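Local coordinates for acyl-CoA dehydrogenase family protein (Porphyromonas gingivalis, PDB 2OKU) that probably acts in FAD-dependent acyl-CoA dehydrogenation as part of a longer flavoprotein, of which this chain is the helical C-terminal domain, at residues Ala16-Glu20 against Glu21-Thr25; Thr53-Asp57 against Gln58-Asp62; Arg114-Arg117 against Pro118-Thr122. All coordinates share one frame; numbering follows the deposited sequence.

Contact 1. Residues Ala16-Glu20 against Glu21-Thr25; sequences ARIRE and EYQQT
Arg17 and Glu21, one helical turn apart, run side by side in the same direction and end in a salt bridge. From CB, which makes no close contact with Glu21-Thr25, Arg17 sets CG anti to its backbone N (chi1 -173°) and stays extended to NE, which carries the chain obliquely across Tyr22. CG stands over one face of the tyrosine ring, offset toward its rim. CD follows, 3.7 Å from Tyr22 OH. NE then turns its hydrogen to Glu21 OE1 at 2.9 Å, and NH2 reaches the same OE1 at 3.2 Å, so the guanidinium holds one oxygen side-on with two nitrogens. Both come from the same face of the carboxylate, whose plane is turned 43° from the guanidinium; NH2 adds a weak bond to OE2. At CZ the tip meets Tyr22 OH, which sits over the centre of the guanidinium face, and Arg17 NH1 lies 3.6 Å from Tyr22 OH.

The Tyr22 ring also crosses Ile18 at about a right angle, with Ile18 CG1 4.0 Å from Tyr22 CD2. Beneath the side chains the helix widens: Arg17 O accepts from both Glu21 N and Tyr22 N, and Ile18 O takes Gln23 N at 2.7 Å. Gln24 folds back, bent at chi2, and its NE2 hydrogen-bonds Arg19 O nearly in line with the carbonyl. Thr25 OG1 bonds Tyr22 O, also the acceptor of Thr25 N. On the inner side, Ile18 lies against His79 and Thr42, while Gln23 NE2 is held by Lys35 O and His79. The i to i+4 ion pair and i to i+5 backbone bonds are those of a helix with a pi-type turn near its C-terminal end, in helix 13-22 of the helical C-terminal domain.

Contact 2. Residues Thr53-Asp57 against Gln58-Asp62; sequences TEQKD and QELLD
Asp57 caps the N-terminus of helix 58-87, its carboxylate accepting from the backbone of Leu60 in a classic N-cap. Asp57 OD1 takes Leu60 N at 3.0 Å along a nearly straight bond (168°), the N-H arriving from above the carboxylate plane. A chi1 of 175° sets Asp57 CG beside its own carbonyl carbon, from where the group reaches forward to the first turn, and Asp57 CG lies 3.5 Å from Leu60 CB. The main chain of the cap joins in as well, since Asp57 O accepts Leu61 N and starts the helical ladder.

The next layer is set by the preceding turn. A type I turn from Thr53 to Lys56 ends helix 32-53, and Lys56, with positive phi, redirects the chain into the cap. Gln55 extends from this turn across Leu60, while its NE2 is tied back to Phe51 O; Pro118 packs on both Gln55 and Asp57, and Phe116 lies on Leu60. Farther round, Thr53 CG2 makes a loose apolar approach to Leu61 CD1. On the Leu60 side, the amide end of Gln55 bears on a methyl group, with OE1 3.2 Å from Leu60 CD2.

Contact 3. Residues Arg114-Arg117 against Pro118-Thr122; sequences RAFR and PEELT
Arg117 folds over Glu119, while Phe116 leans on Glu120 and Leu121, so that neighbouring residues engage different side chains of the 3-10 turn 118-120 and the residue after it. The Arg117 chain bends at chi3 (43°), which brings its guanidinium back across the Glu119 side chain at about a right angle. Glu119 puts OE1 over one face of that guanidinium, 3.3 Å from Arg117 NH2. No N-H points at this oxygen, so the salt bridge rests on charge alone.

A chi1 of -175° swings the ring of Phe116 clear of its own amide nitrogen and carries CZ obliquely to 3.6 Å from Glu120 CB. Leu121 CG meets the ring edge in its plane, and Leu121 CD2 lies 3.8 Å from Phe116 CZ. The ring also stacks with Phe63, and the 3-10 turn after helix 92-115 thus lays the chain end against helix 58-87 in the helical acyl-CoA dehydrogenase C-terminal domain.

The backbone closes the turn with Glu120 N bonded to Arg117 O at 2.9 Å, the donor standing above the carbonyl plane. Glu120 OE2 returns to Arg117 through water: one water accepts from Arg117 N and donates to OE2 at 2.6 Å, and a second accepts from Arg117 NH1 and gives OE2 a weak bond. Arg117 thus meets one carboxylate by charge across its guanidinium face and another through solvent. With the second water at the guanidinium edge, the chemistry is consistent with a hydrated, polar side at Arg117 and an apolar side where Phe116 and Leu121 meet helix 58-87.

All three contacts are local, at the surface of a helical bundle, each where a helix ends or begins. Contact 1 lies in the last turns of helix 13-22 and the loop after it, its centre about 28 Å from that of contact 2 and about 34 Å from that of contact 3, on the opposite side of the chain's centre from the latter. Contacts 2 and 3 touch: Leu121 CD1 lies 3.9 Å from Leu60 CA, so the start of helix 58-87 and the tail after helix 92-115 share an apolar seam. Contact 1 relies on a directed ion pair, contact 2 on a carboxylate cap, contact 3 on an undirected ion pair with water bridges.

Contact 1. Residues Ala16-Glu20 against Glu21-Thr25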
loop_
_atom_site.group_PDB
_atom_site.type_symbol
_atom_site.label_atom_id
_atom_site.label_comp_id
_atom_site.label_asym_id
_atom_site.label_seq_id
_atom_site.Cartn_x
_atom_site.Cartn_y
_atom_site.Cartn_z
ATOM N N ALA A 16 -13.648 -11.032 5.495
ATOM C CA ALA A 16 -14.618 -11.755 4.653
ATOM C C ALA A 16 -14.436 -11.376 3.178
ATOM O O ALA A 16 -14.405 -12.266 2.311
ATOM C CB ALA A 16 -16.066 -11.496 5.118
ATOM N N ARG A 17 -14.260 -10.087 2.887
ATOM C CA ARG A 17 -14.054 -9.660 1.498
ATOM C C ARG A 17 -12.745 -10.247 0.910
ATOM O O ARG A 17 -12.703 -10.723 -0.259
ATOM C CB ARG A 17 -14.075 -8.133 1.343
ATOM C CG ARG A 17 -14.028 -7.760 -0.137
ATOM C CD ARG A 17 -14.353 -6.328 -0.415
ATOM N NE ARG A 17 -14.511 -6.160 -1.861
ATOM C CZ ARG A 17 -14.679 -4.993 -2.470
ATOM N NH1 ARG A 17 -14.729 -3.865 -1.778
ATOM N NH2 ARG A 17 -14.792 -4.965 -3.790
ATOM N N ILE A 18 -11.694 -10.220 1.722
ATOM C CA ILE A 18 -10.437 -10.816 1.341
ATOM C C ILE A 18 -10.643 -12.288 0.968
ATOM O O ILE A 18 -10.205 -12.734 -0.094
ATOM C CB ILE A 18 -9.397 -10.721 2.483
ATOM C CG1 ILE A 18 -8.835 -9.276 2.522
ATOM C CG2 ILE A 18 -8.292 -11.808 2.282
ATOM C CD1 ILE A 18 -7.993 -8.957 3.749
ATOM N N ARG A 19 -11.311 -13.033 1.827
ATOM C CA ARG A 19 -11.439 -14.466 1.614
ATOM C C ARG A 19 -12.417 -14.822 0.494
ATOM O O ARG A 19 -12.169 -15.746 -0.287
ATOM C CB ARG A 19 -11.836 -15.159 2.913
ATOM C CG ARG A 19 -10.720 -15.165 3.901
ATOM C CD ARG A 19 -11.195 -15.554 5.266
ATOM N NE ARG A 19 -10.083 -15.616 6.179
ATOM C CZ ARG A 19 -10.190 -15.707 7.499
ATOM N NH1 ARG A 19 -11.381 -15.752 8.079
ATOM N NH2 ARG A 19 -9.087 -15.773 8.228
ATOM N N GLU A 20 -13.505 -14.064 0.404
ATOM C CA GLU A 20 -14.606 -14.373 -0.511
ATOM C C GLU A 20 -14.404 -13.780 -1.903
ATOM O O GLU A 20 -14.892 -14.346 -2.881
ATOM C CB GLU A 20 -15.964 -13.945 0.116
ATOM C CG GLU A 20 -16.304 -14.737 1.378
ATOM C CD GLU A 20 -17.434 -14.132 2.272
ATOM O OE1 GLU A 20 -18.223 -13.278 1.825
ATOM O OE2 GLU A 20 -17.516 -14.544 3.458
ATOM N N GLU A 21 -13.673 -12.671 -2.017
ATOM C CA GLU A 21 -13.420 -12.021 -3.298
ATOM C C GLU A 21 -11.936 -11.995 -3.669
ATOM O O GLU A 21 -11.533 -12.577 -4.681
ATOM C CB GLU A 21 -13.957 -10.585 -3.324
ATOM C CG GLU A 21 -13.741 -9.903 -4.669
ATOM C CD GLU A 21 -14.287 -8.468 -4.747
ATOM O OE1 GLU A 21 -15.115 -8.097 -3.899
ATOM O OE2 GLU A 21 -13.893 -7.739 -5.691
ATOM N N TYR A 22 -11.122 -11.296 -2.888
ATOM C CA TYR A 22 -9.741 -11.051 -3.345
ATOM C C TYR A 22 -8.922 -12.339 -3.449
ATOM O O TYR A 22 -8.140 -12.515 -4.392
ATOM C CB TYR A 22 -9.027 -10.063 -2.448
ATOM C CG TYR A 22 -9.646 -8.701 -2.323
ATOM C CD1 TYR A 22 -10.392 -8.133 -3.351
ATOM C CD2 TYR A 22 -9.469 -7.954 -1.156
ATOM C CE1 TYR A 22 -10.962 -6.873 -3.213
ATOM C CE2 TYR A 22 -10.016 -6.684 -1.026
ATOM C CZ TYR A 22 -10.754 -6.143 -2.055
ATOM O OH TYR A 22 -11.295 -4.877 -1.913
ATOM N N GLN A 23 -9.074 -13.226 -2.476
ATOM C CA GLN A 23 -8.338 -14.492 -2.508
ATOM C C GLN A 23 -8.853 -15.456 -3.592
ATOM O O GLN A 23 -8.227 -16.487 -3.835
ATOM C CB GLN A 23 -8.373 -15.179 -1.143
ATOM C CG GLN A 23 -7.376 -14.580 -0.111
ATOM C CD GLN A 23 -5.947 -15.031 -0.414
ATOM O OE1 GLN A 23 -5.723 -16.212 -0.678
ATOM N NE2 GLN A 23 -4.982 -14.103 -0.374
ATOM N N GLN A 24 -9.989 -15.138 -4.207
ATOM C CA GLN A 24 -10.543 -15.951 -5.303
ATOM C C GLN A 24 -10.046 -15.503 -6.676
ATOM O O GLN A 24 -10.407 -16.104 -7.690
ATOM C CB GLN A 24 -12.072 -15.916 -5.277
ATOM C CG GLN A 24 -12.707 -16.297 -3.953
ATOM C CD GLN A 24 -12.335 -17.674 -3.496
ATOM O OE1 GLN A 24 -12.131 -18.577 -4.309
ATOM N NE2 GLN A 24 -12.254 -17.858 -2.179
ATOM N N THR A 25 -9.254 -14.428 -6.714
ATOM C CA THR A 25 -8.676 -13.921 -7.928
ATOM C C THR A 25 -7.703 -14.941 -8.463
ATOM O O THR A 25 -6.835 -15.417 -7.729
ATOM C CB THR A 25 -7.882 -12.637 -7.689
ATOM O OG1 THR A 25 -8.676 -11.741 -6.920
ATOM C CG2 THR A 25 -7.472 -11.977 -9.005
#

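Contact 2. Residues Thr53-Asp57 against Gln58-Asp62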
loop_
_atom_site.group_PDB
_atom_site.type_symbol
_atom_site.label_atom_id
_atom_site.label_comp_id
_atom_site.label_asym_id
_atom_site.label_seq_id
_atom_site.Cartn_x
_atom_site.Cartn_y
_atom_site.Cartn_z
ATOM N N THR A 53 -10.358 -9.272 21.637
ATOM C CA THR A 53 -11.807 -9.324 21.911
ATOM C C THR A 53 -12.178 -10.425 22.901
ATOM O O THR A 53 -13.042 -10.225 23.747
ATOM C CB THR A 53 -12.669 -9.471 20.627
ATOM O OG1 THR A 53 -12.376 -10.709 19.960
ATOM C CG2 THR A 53 -12.461 -8.293 19.705
ATOM N N GLU A 54 -11.494 -11.562 22.847
ATOM C CA GLU A 54 -11.843 -12.667 23.743
ATOM C C GLU A 54 -11.498 -12.395 25.211
ATOM O O GLU A 54 -11.961 -13.123 26.098
ATOM C CB GLU A 54 -11.226 -13.974 23.266
ATOM C CG GLU A 54 -11.861 -14.449 21.944
ATOM C CD GLU A 54 -11.207 -15.690 21.348
ATOM O OE1 GLU A 54 -10.287 -16.269 21.972
ATOM O OE2 GLU A 54 -11.629 -16.076 20.242
ATOM N N GLN A 55 -10.696 -11.360 25.473
ATOM C CA GLN A 55 -10.431 -10.937 26.846
ATOM C C GLN A 55 -11.631 -10.237 27.505
ATOM O O GLN A 55 -11.635 -10.022 28.725
ATOM C CB GLN A 55 -9.178 -10.053 26.901
ATOM C CG GLN A 55 -7.925 -10.830 26.492
ATOM C CD GLN A 55 -6.662 -10.018 26.522
ATOM O OE1 GLN A 55 -6.326 -9.403 27.535
ATOM N NE2 GLN A 55 -5.924 -10.031 25.420
ATOM N N LYS A 56 -12.620 -9.863 26.700
ATOM C CA LYS A 56 -13.839 -9.212 27.173
ATOM C C LYS A 56 -13.495 -8.030 28.081
ATOM O O LYS A 56 -14.031 -7.873 29.188
ATOM C CB LYS A 56 -14.738 -10.221 27.897
ATOM C CG LYS A 56 -15.183 -11.409 27.027
ATOM C CD LYS A 56 -15.722 -12.521 27.909
ATOM C CE LYS A 56 -16.537 -13.565 27.152
ATOM N NZ LYS A 56 -17.084 -14.579 28.127
ATOM N N ASP A 57 -12.572 -7.210 27.611
ATOM C CA ASP A 57 -12.088 -6.074 28.366
ATOM C C ASP A 57 -12.249 -4.874 27.466
ATOM O O ASP A 57 -11.468 -4.676 26.518
ATOM C CB ASP A 57 -10.633 -6.327 28.761
ATOM C CG ASP A 57 -9.984 -5.154 29.463
ATOM O OD1 ASP A 57 -10.503 -4.019 29.422
ATOM O OD2 ASP A 57 -8.900 -5.377 30.036
ATOM N N GLN A 58 -13.291 -4.090 27.736
ATOM C CA GLN A 58 -13.625 -2.956 26.901
ATOM C C GLN A 58 -12.537 -1.886 26.864
ATOM O O GLN A 58 -12.285 -1.291 25.814
ATOM C CB GLN A 58 -14.943 -2.309 27.334
ATOM C CG GLN A 58 -15.387 -1.203 26.362
ATOM C CD GLN A 58 -15.474 -1.697 24.911
ATOM O OE1 GLN A 58 -16.217 -2.643 24.620
ATOM N NE2 GLN A 58 -14.696 -1.071 23.996
ATOM N N GLU A 59 -11.897 -1.630 28.004
ATOM C CA GLU A 59 -10.800 -0.675 28.045
ATOM C C GLU A 59 -9.637 -1.093 27.151
ATOM O O GLU A 59 -9.067 -0.270 26.456
ATOM C CB GLU A 59 -10.277 -0.502 29.470
ATOM C CG GLU A 59 -11.257 0.193 30.369
ATOM C CD GLU A 59 -11.622 1.576 29.873
ATOM O OE1 GLU A 59 -10.730 2.294 29.371
ATOM O OE2 GLU A 59 -12.810 1.946 29.986
ATOM N N LEU A 60 -9.291 -2.370 27.208
ATOM C CA LEU A 60 -8.237 -2.932 26.373
ATOM C C LEU A 60 -8.597 -2.781 24.903
ATOM O O LEU A 60 -7.763 -2.380 24.105
ATOM C CB LEU A 60 -7.997 -4.403 26.701
ATOM C CG LEU A 60 -6.828 -5.071 25.946
ATOM C CD1 LEU A 60 -5.466 -4.453 26.311
ATOM C CD2 LEU A 60 -6.824 -6.545 26.236
ATOM N N LEU A 61 -9.840 -3.103 24.542
ATOM C CA LEU A 61 -10.254 -3.002 23.134
ATOM C C LEU A 61 -10.139 -1.578 22.664
ATOM O O LEU A 61 -9.660 -1.322 21.597
ATOM C CB LEU A 61 -11.693 -3.508 22.929
ATOM C CG LEU A 61 -12.255 -3.417 21.503
ATOM C CD1 LEU A 61 -11.359 -4.192 20.507
ATOM C CD2 LEU A 61 -13.699 -3.950 21.452
ATOM N N ASP A 62 -10.609 -0.631 23.469
ATOM C CA ASP A 62 -10.511 0.768 23.121
ATOM C C ASP A 62 -9.056 1.214 22.944
ATOM O O ASP A 62 -8.720 1.977 22.031
ATOM C CB ASP A 62 -11.179 1.611 24.215
ATOM C CG ASP A 62 -12.671 1.394 24.286
ATOM O OD1 ASP A 62 -13.268 0.864 23.308
ATOM O OD2 ASP A 62 -13.258 1.738 25.335
#

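Contact 3. Residues Arg114-Arg117 against Pro118-Thr122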
loop_
_atom_site.group_PDB
_atom_site.type_symbol
_atom_site.label_atom_id
_atom_site.label_comp_id
_atom_site.label_asym_id
_atom_site.label_seq_id
_atom_site.Cartn_x
_atom_site.Cartn_y
_atom_site.Cartn_z
ATOM N N ARG A 114 0.304 -8.589 21.863
ATOM C CA ARG A 114 0.394 -9.849 22.595
ATOM C C ARG A 114 1.236 -9.768 23.883
ATOM O O ARG A 114 1.003 -10.535 24.816
ATOM C CB ARG A 114 0.891 -10.956 21.659
ATOM C CG ARG A 114 -0.198 -11.359 20.641
ATOM C CD ARG A 114 0.272 -12.469 19.704
ATOM N NE ARG A 114 -0.740 -12.731 18.680
ATOM C CZ ARG A 114 -1.782 -13.536 18.853
ATOM N NH1 ARG A 114 -1.938 -14.187 19.998
ATOM N NH2 ARG A 114 -2.650 -13.722 17.870
ATOM N N ALA A 115 2.192 -8.853 23.926
ATOM C CA ALA A 115 3.040 -8.660 25.112
ATOM C C ALA A 115 2.421 -7.678 26.113
ATOM O O ALA A 115 2.874 -7.568 27.245
ATOM C CB ALA A 115 4.407 -8.204 24.713
ATOM N N PHE A 116 1.384 -6.965 25.697
ATOM C CA PHE A 116 0.841 -5.881 26.505
ATOM C C PHE A 116 0.090 -6.427 27.717
ATOM O O PHE A 116 -0.748 -7.298 27.592
ATOM C CB PHE A 116 -0.072 -4.986 25.656
ATOM C CG PHE A 116 -0.583 -3.785 26.387
ATOM C CD1 PHE A 116 0.236 -2.686 26.588
ATOM C CD2 PHE A 116 -1.874 -3.756 26.895
ATOM C CE1 PHE A 116 -0.229 -1.554 27.295
ATOM C CE2 PHE A 116 -2.348 -2.623 27.594
ATOM C CZ PHE A 116 -1.519 -1.531 27.790
ATOM N N ARG A 117 0.397 -5.916 28.899
ATOM C CA ARG A 117 -0.320 -6.332 30.109
ATOM C C ARG A 117 -1.489 -5.370 30.349
ATOM O O ARG A 117 -1.266 -4.169 30.505
ATOM C CB ARG A 117 0.627 -6.329 31.307
ATOM C CG ARG A 117 1.966 -7.074 31.095
ATOM C CD ARG A 117 2.757 -7.216 32.417
ATOM N NE ARG A 117 1.855 -7.587 33.519
ATOM C CZ ARG A 117 1.418 -6.769 34.485
ATOM N NH1 ARG A 117 1.821 -5.491 34.552
ATOM N NH2 ARG A 117 0.580 -7.239 35.410
ATOM N N PRO A 118 -2.738 -5.875 30.357
ATOM C CA PRO A 118 -3.941 -5.049 30.541
ATOM C C PRO A 118 -3.946 -4.206 31.830
ATOM O O PRO A 118 -4.515 -3.113 31.851
ATOM C CB PRO A 118 -5.056 -6.084 30.563
ATOM C CG PRO A 118 -4.536 -7.154 29.674
ATOM C CD PRO A 118 -3.111 -7.278 30.102
ATOM N N GLU A 119 -3.257 -4.713 32.850
ATOM C CA GLU A 119 -3.019 -4.011 34.115
ATOM C C GLU A 119 -2.312 -2.650 33.948
ATOM O O GLU A 119 -2.328 -1.814 34.865
ATOM C CB GLU A 119 -2.183 -4.907 35.059
ATOM C CG GLU A 119 -2.824 -6.273 35.403
ATOM C CD GLU A 119 -2.929 -7.241 34.201
ATOM O OE1 GLU A 119 -1.998 -7.265 33.360
ATOM O OE2 GLU A 119 -3.959 -7.963 34.093
ATOM N N GLU A 120 -1.667 -2.444 32.804
ATOM C CA GLU A 120 -1.024 -1.178 32.479
ATOM C C GLU A 120 -2.027 -0.040 32.329
ATOM O O GLU A 120 -1.649 1.116 32.444
ATOM C CB GLU A 120 -0.236 -1.290 31.171
ATOM C CG GLU A 120 0.887 -2.338 31.196
ATOM C CD GLU A 120 2.264 -1.746 31.348
ATOM O OE1 GLU A 120 2.392 -0.631 31.895
ATOM O OE2 GLU A 120 3.225 -2.388 30.882
ATOM N N LEU A 121 -3.288 -0.360 32.035
ATOM C CA LEU A 121 -4.296 0.668 31.801
ATOM C C LEU A 121 -4.985 1.094 33.094
ATOM O O LEU A 121 -5.070 0.312 34.031
ATOM C CB LEU A 121 -5.325 0.167 30.779
ATOM C CG LEU A 121 -4.767 -0.165 29.402
ATOM C CD1 LEU A 121 -5.894 -0.726 28.492
ATOM C CD2 LEU A 121 -4.096 1.070 28.759
ATOM N N THR A 122 -5.450 2.342 33.139
ATOM C CA THR A 122 -6.225 2.885 34.280
ATOM C C THR A 122 -7.621 3.338 33.811
ATOM O O THR A 122 -7.850 3.532 32.592
ATOM C CB THR A 122 -5.525 4.094 34.960
ATOM O OG1 THR A 122 -5.117 5.039 33.962
ATOM C CG2 THR A 122 -4.288 3.657 35.788
HETATM O O HOH W 1 2.791 -4.269 29.215
HETATM O O HOH W 2 4.208 -3.813 33.159
#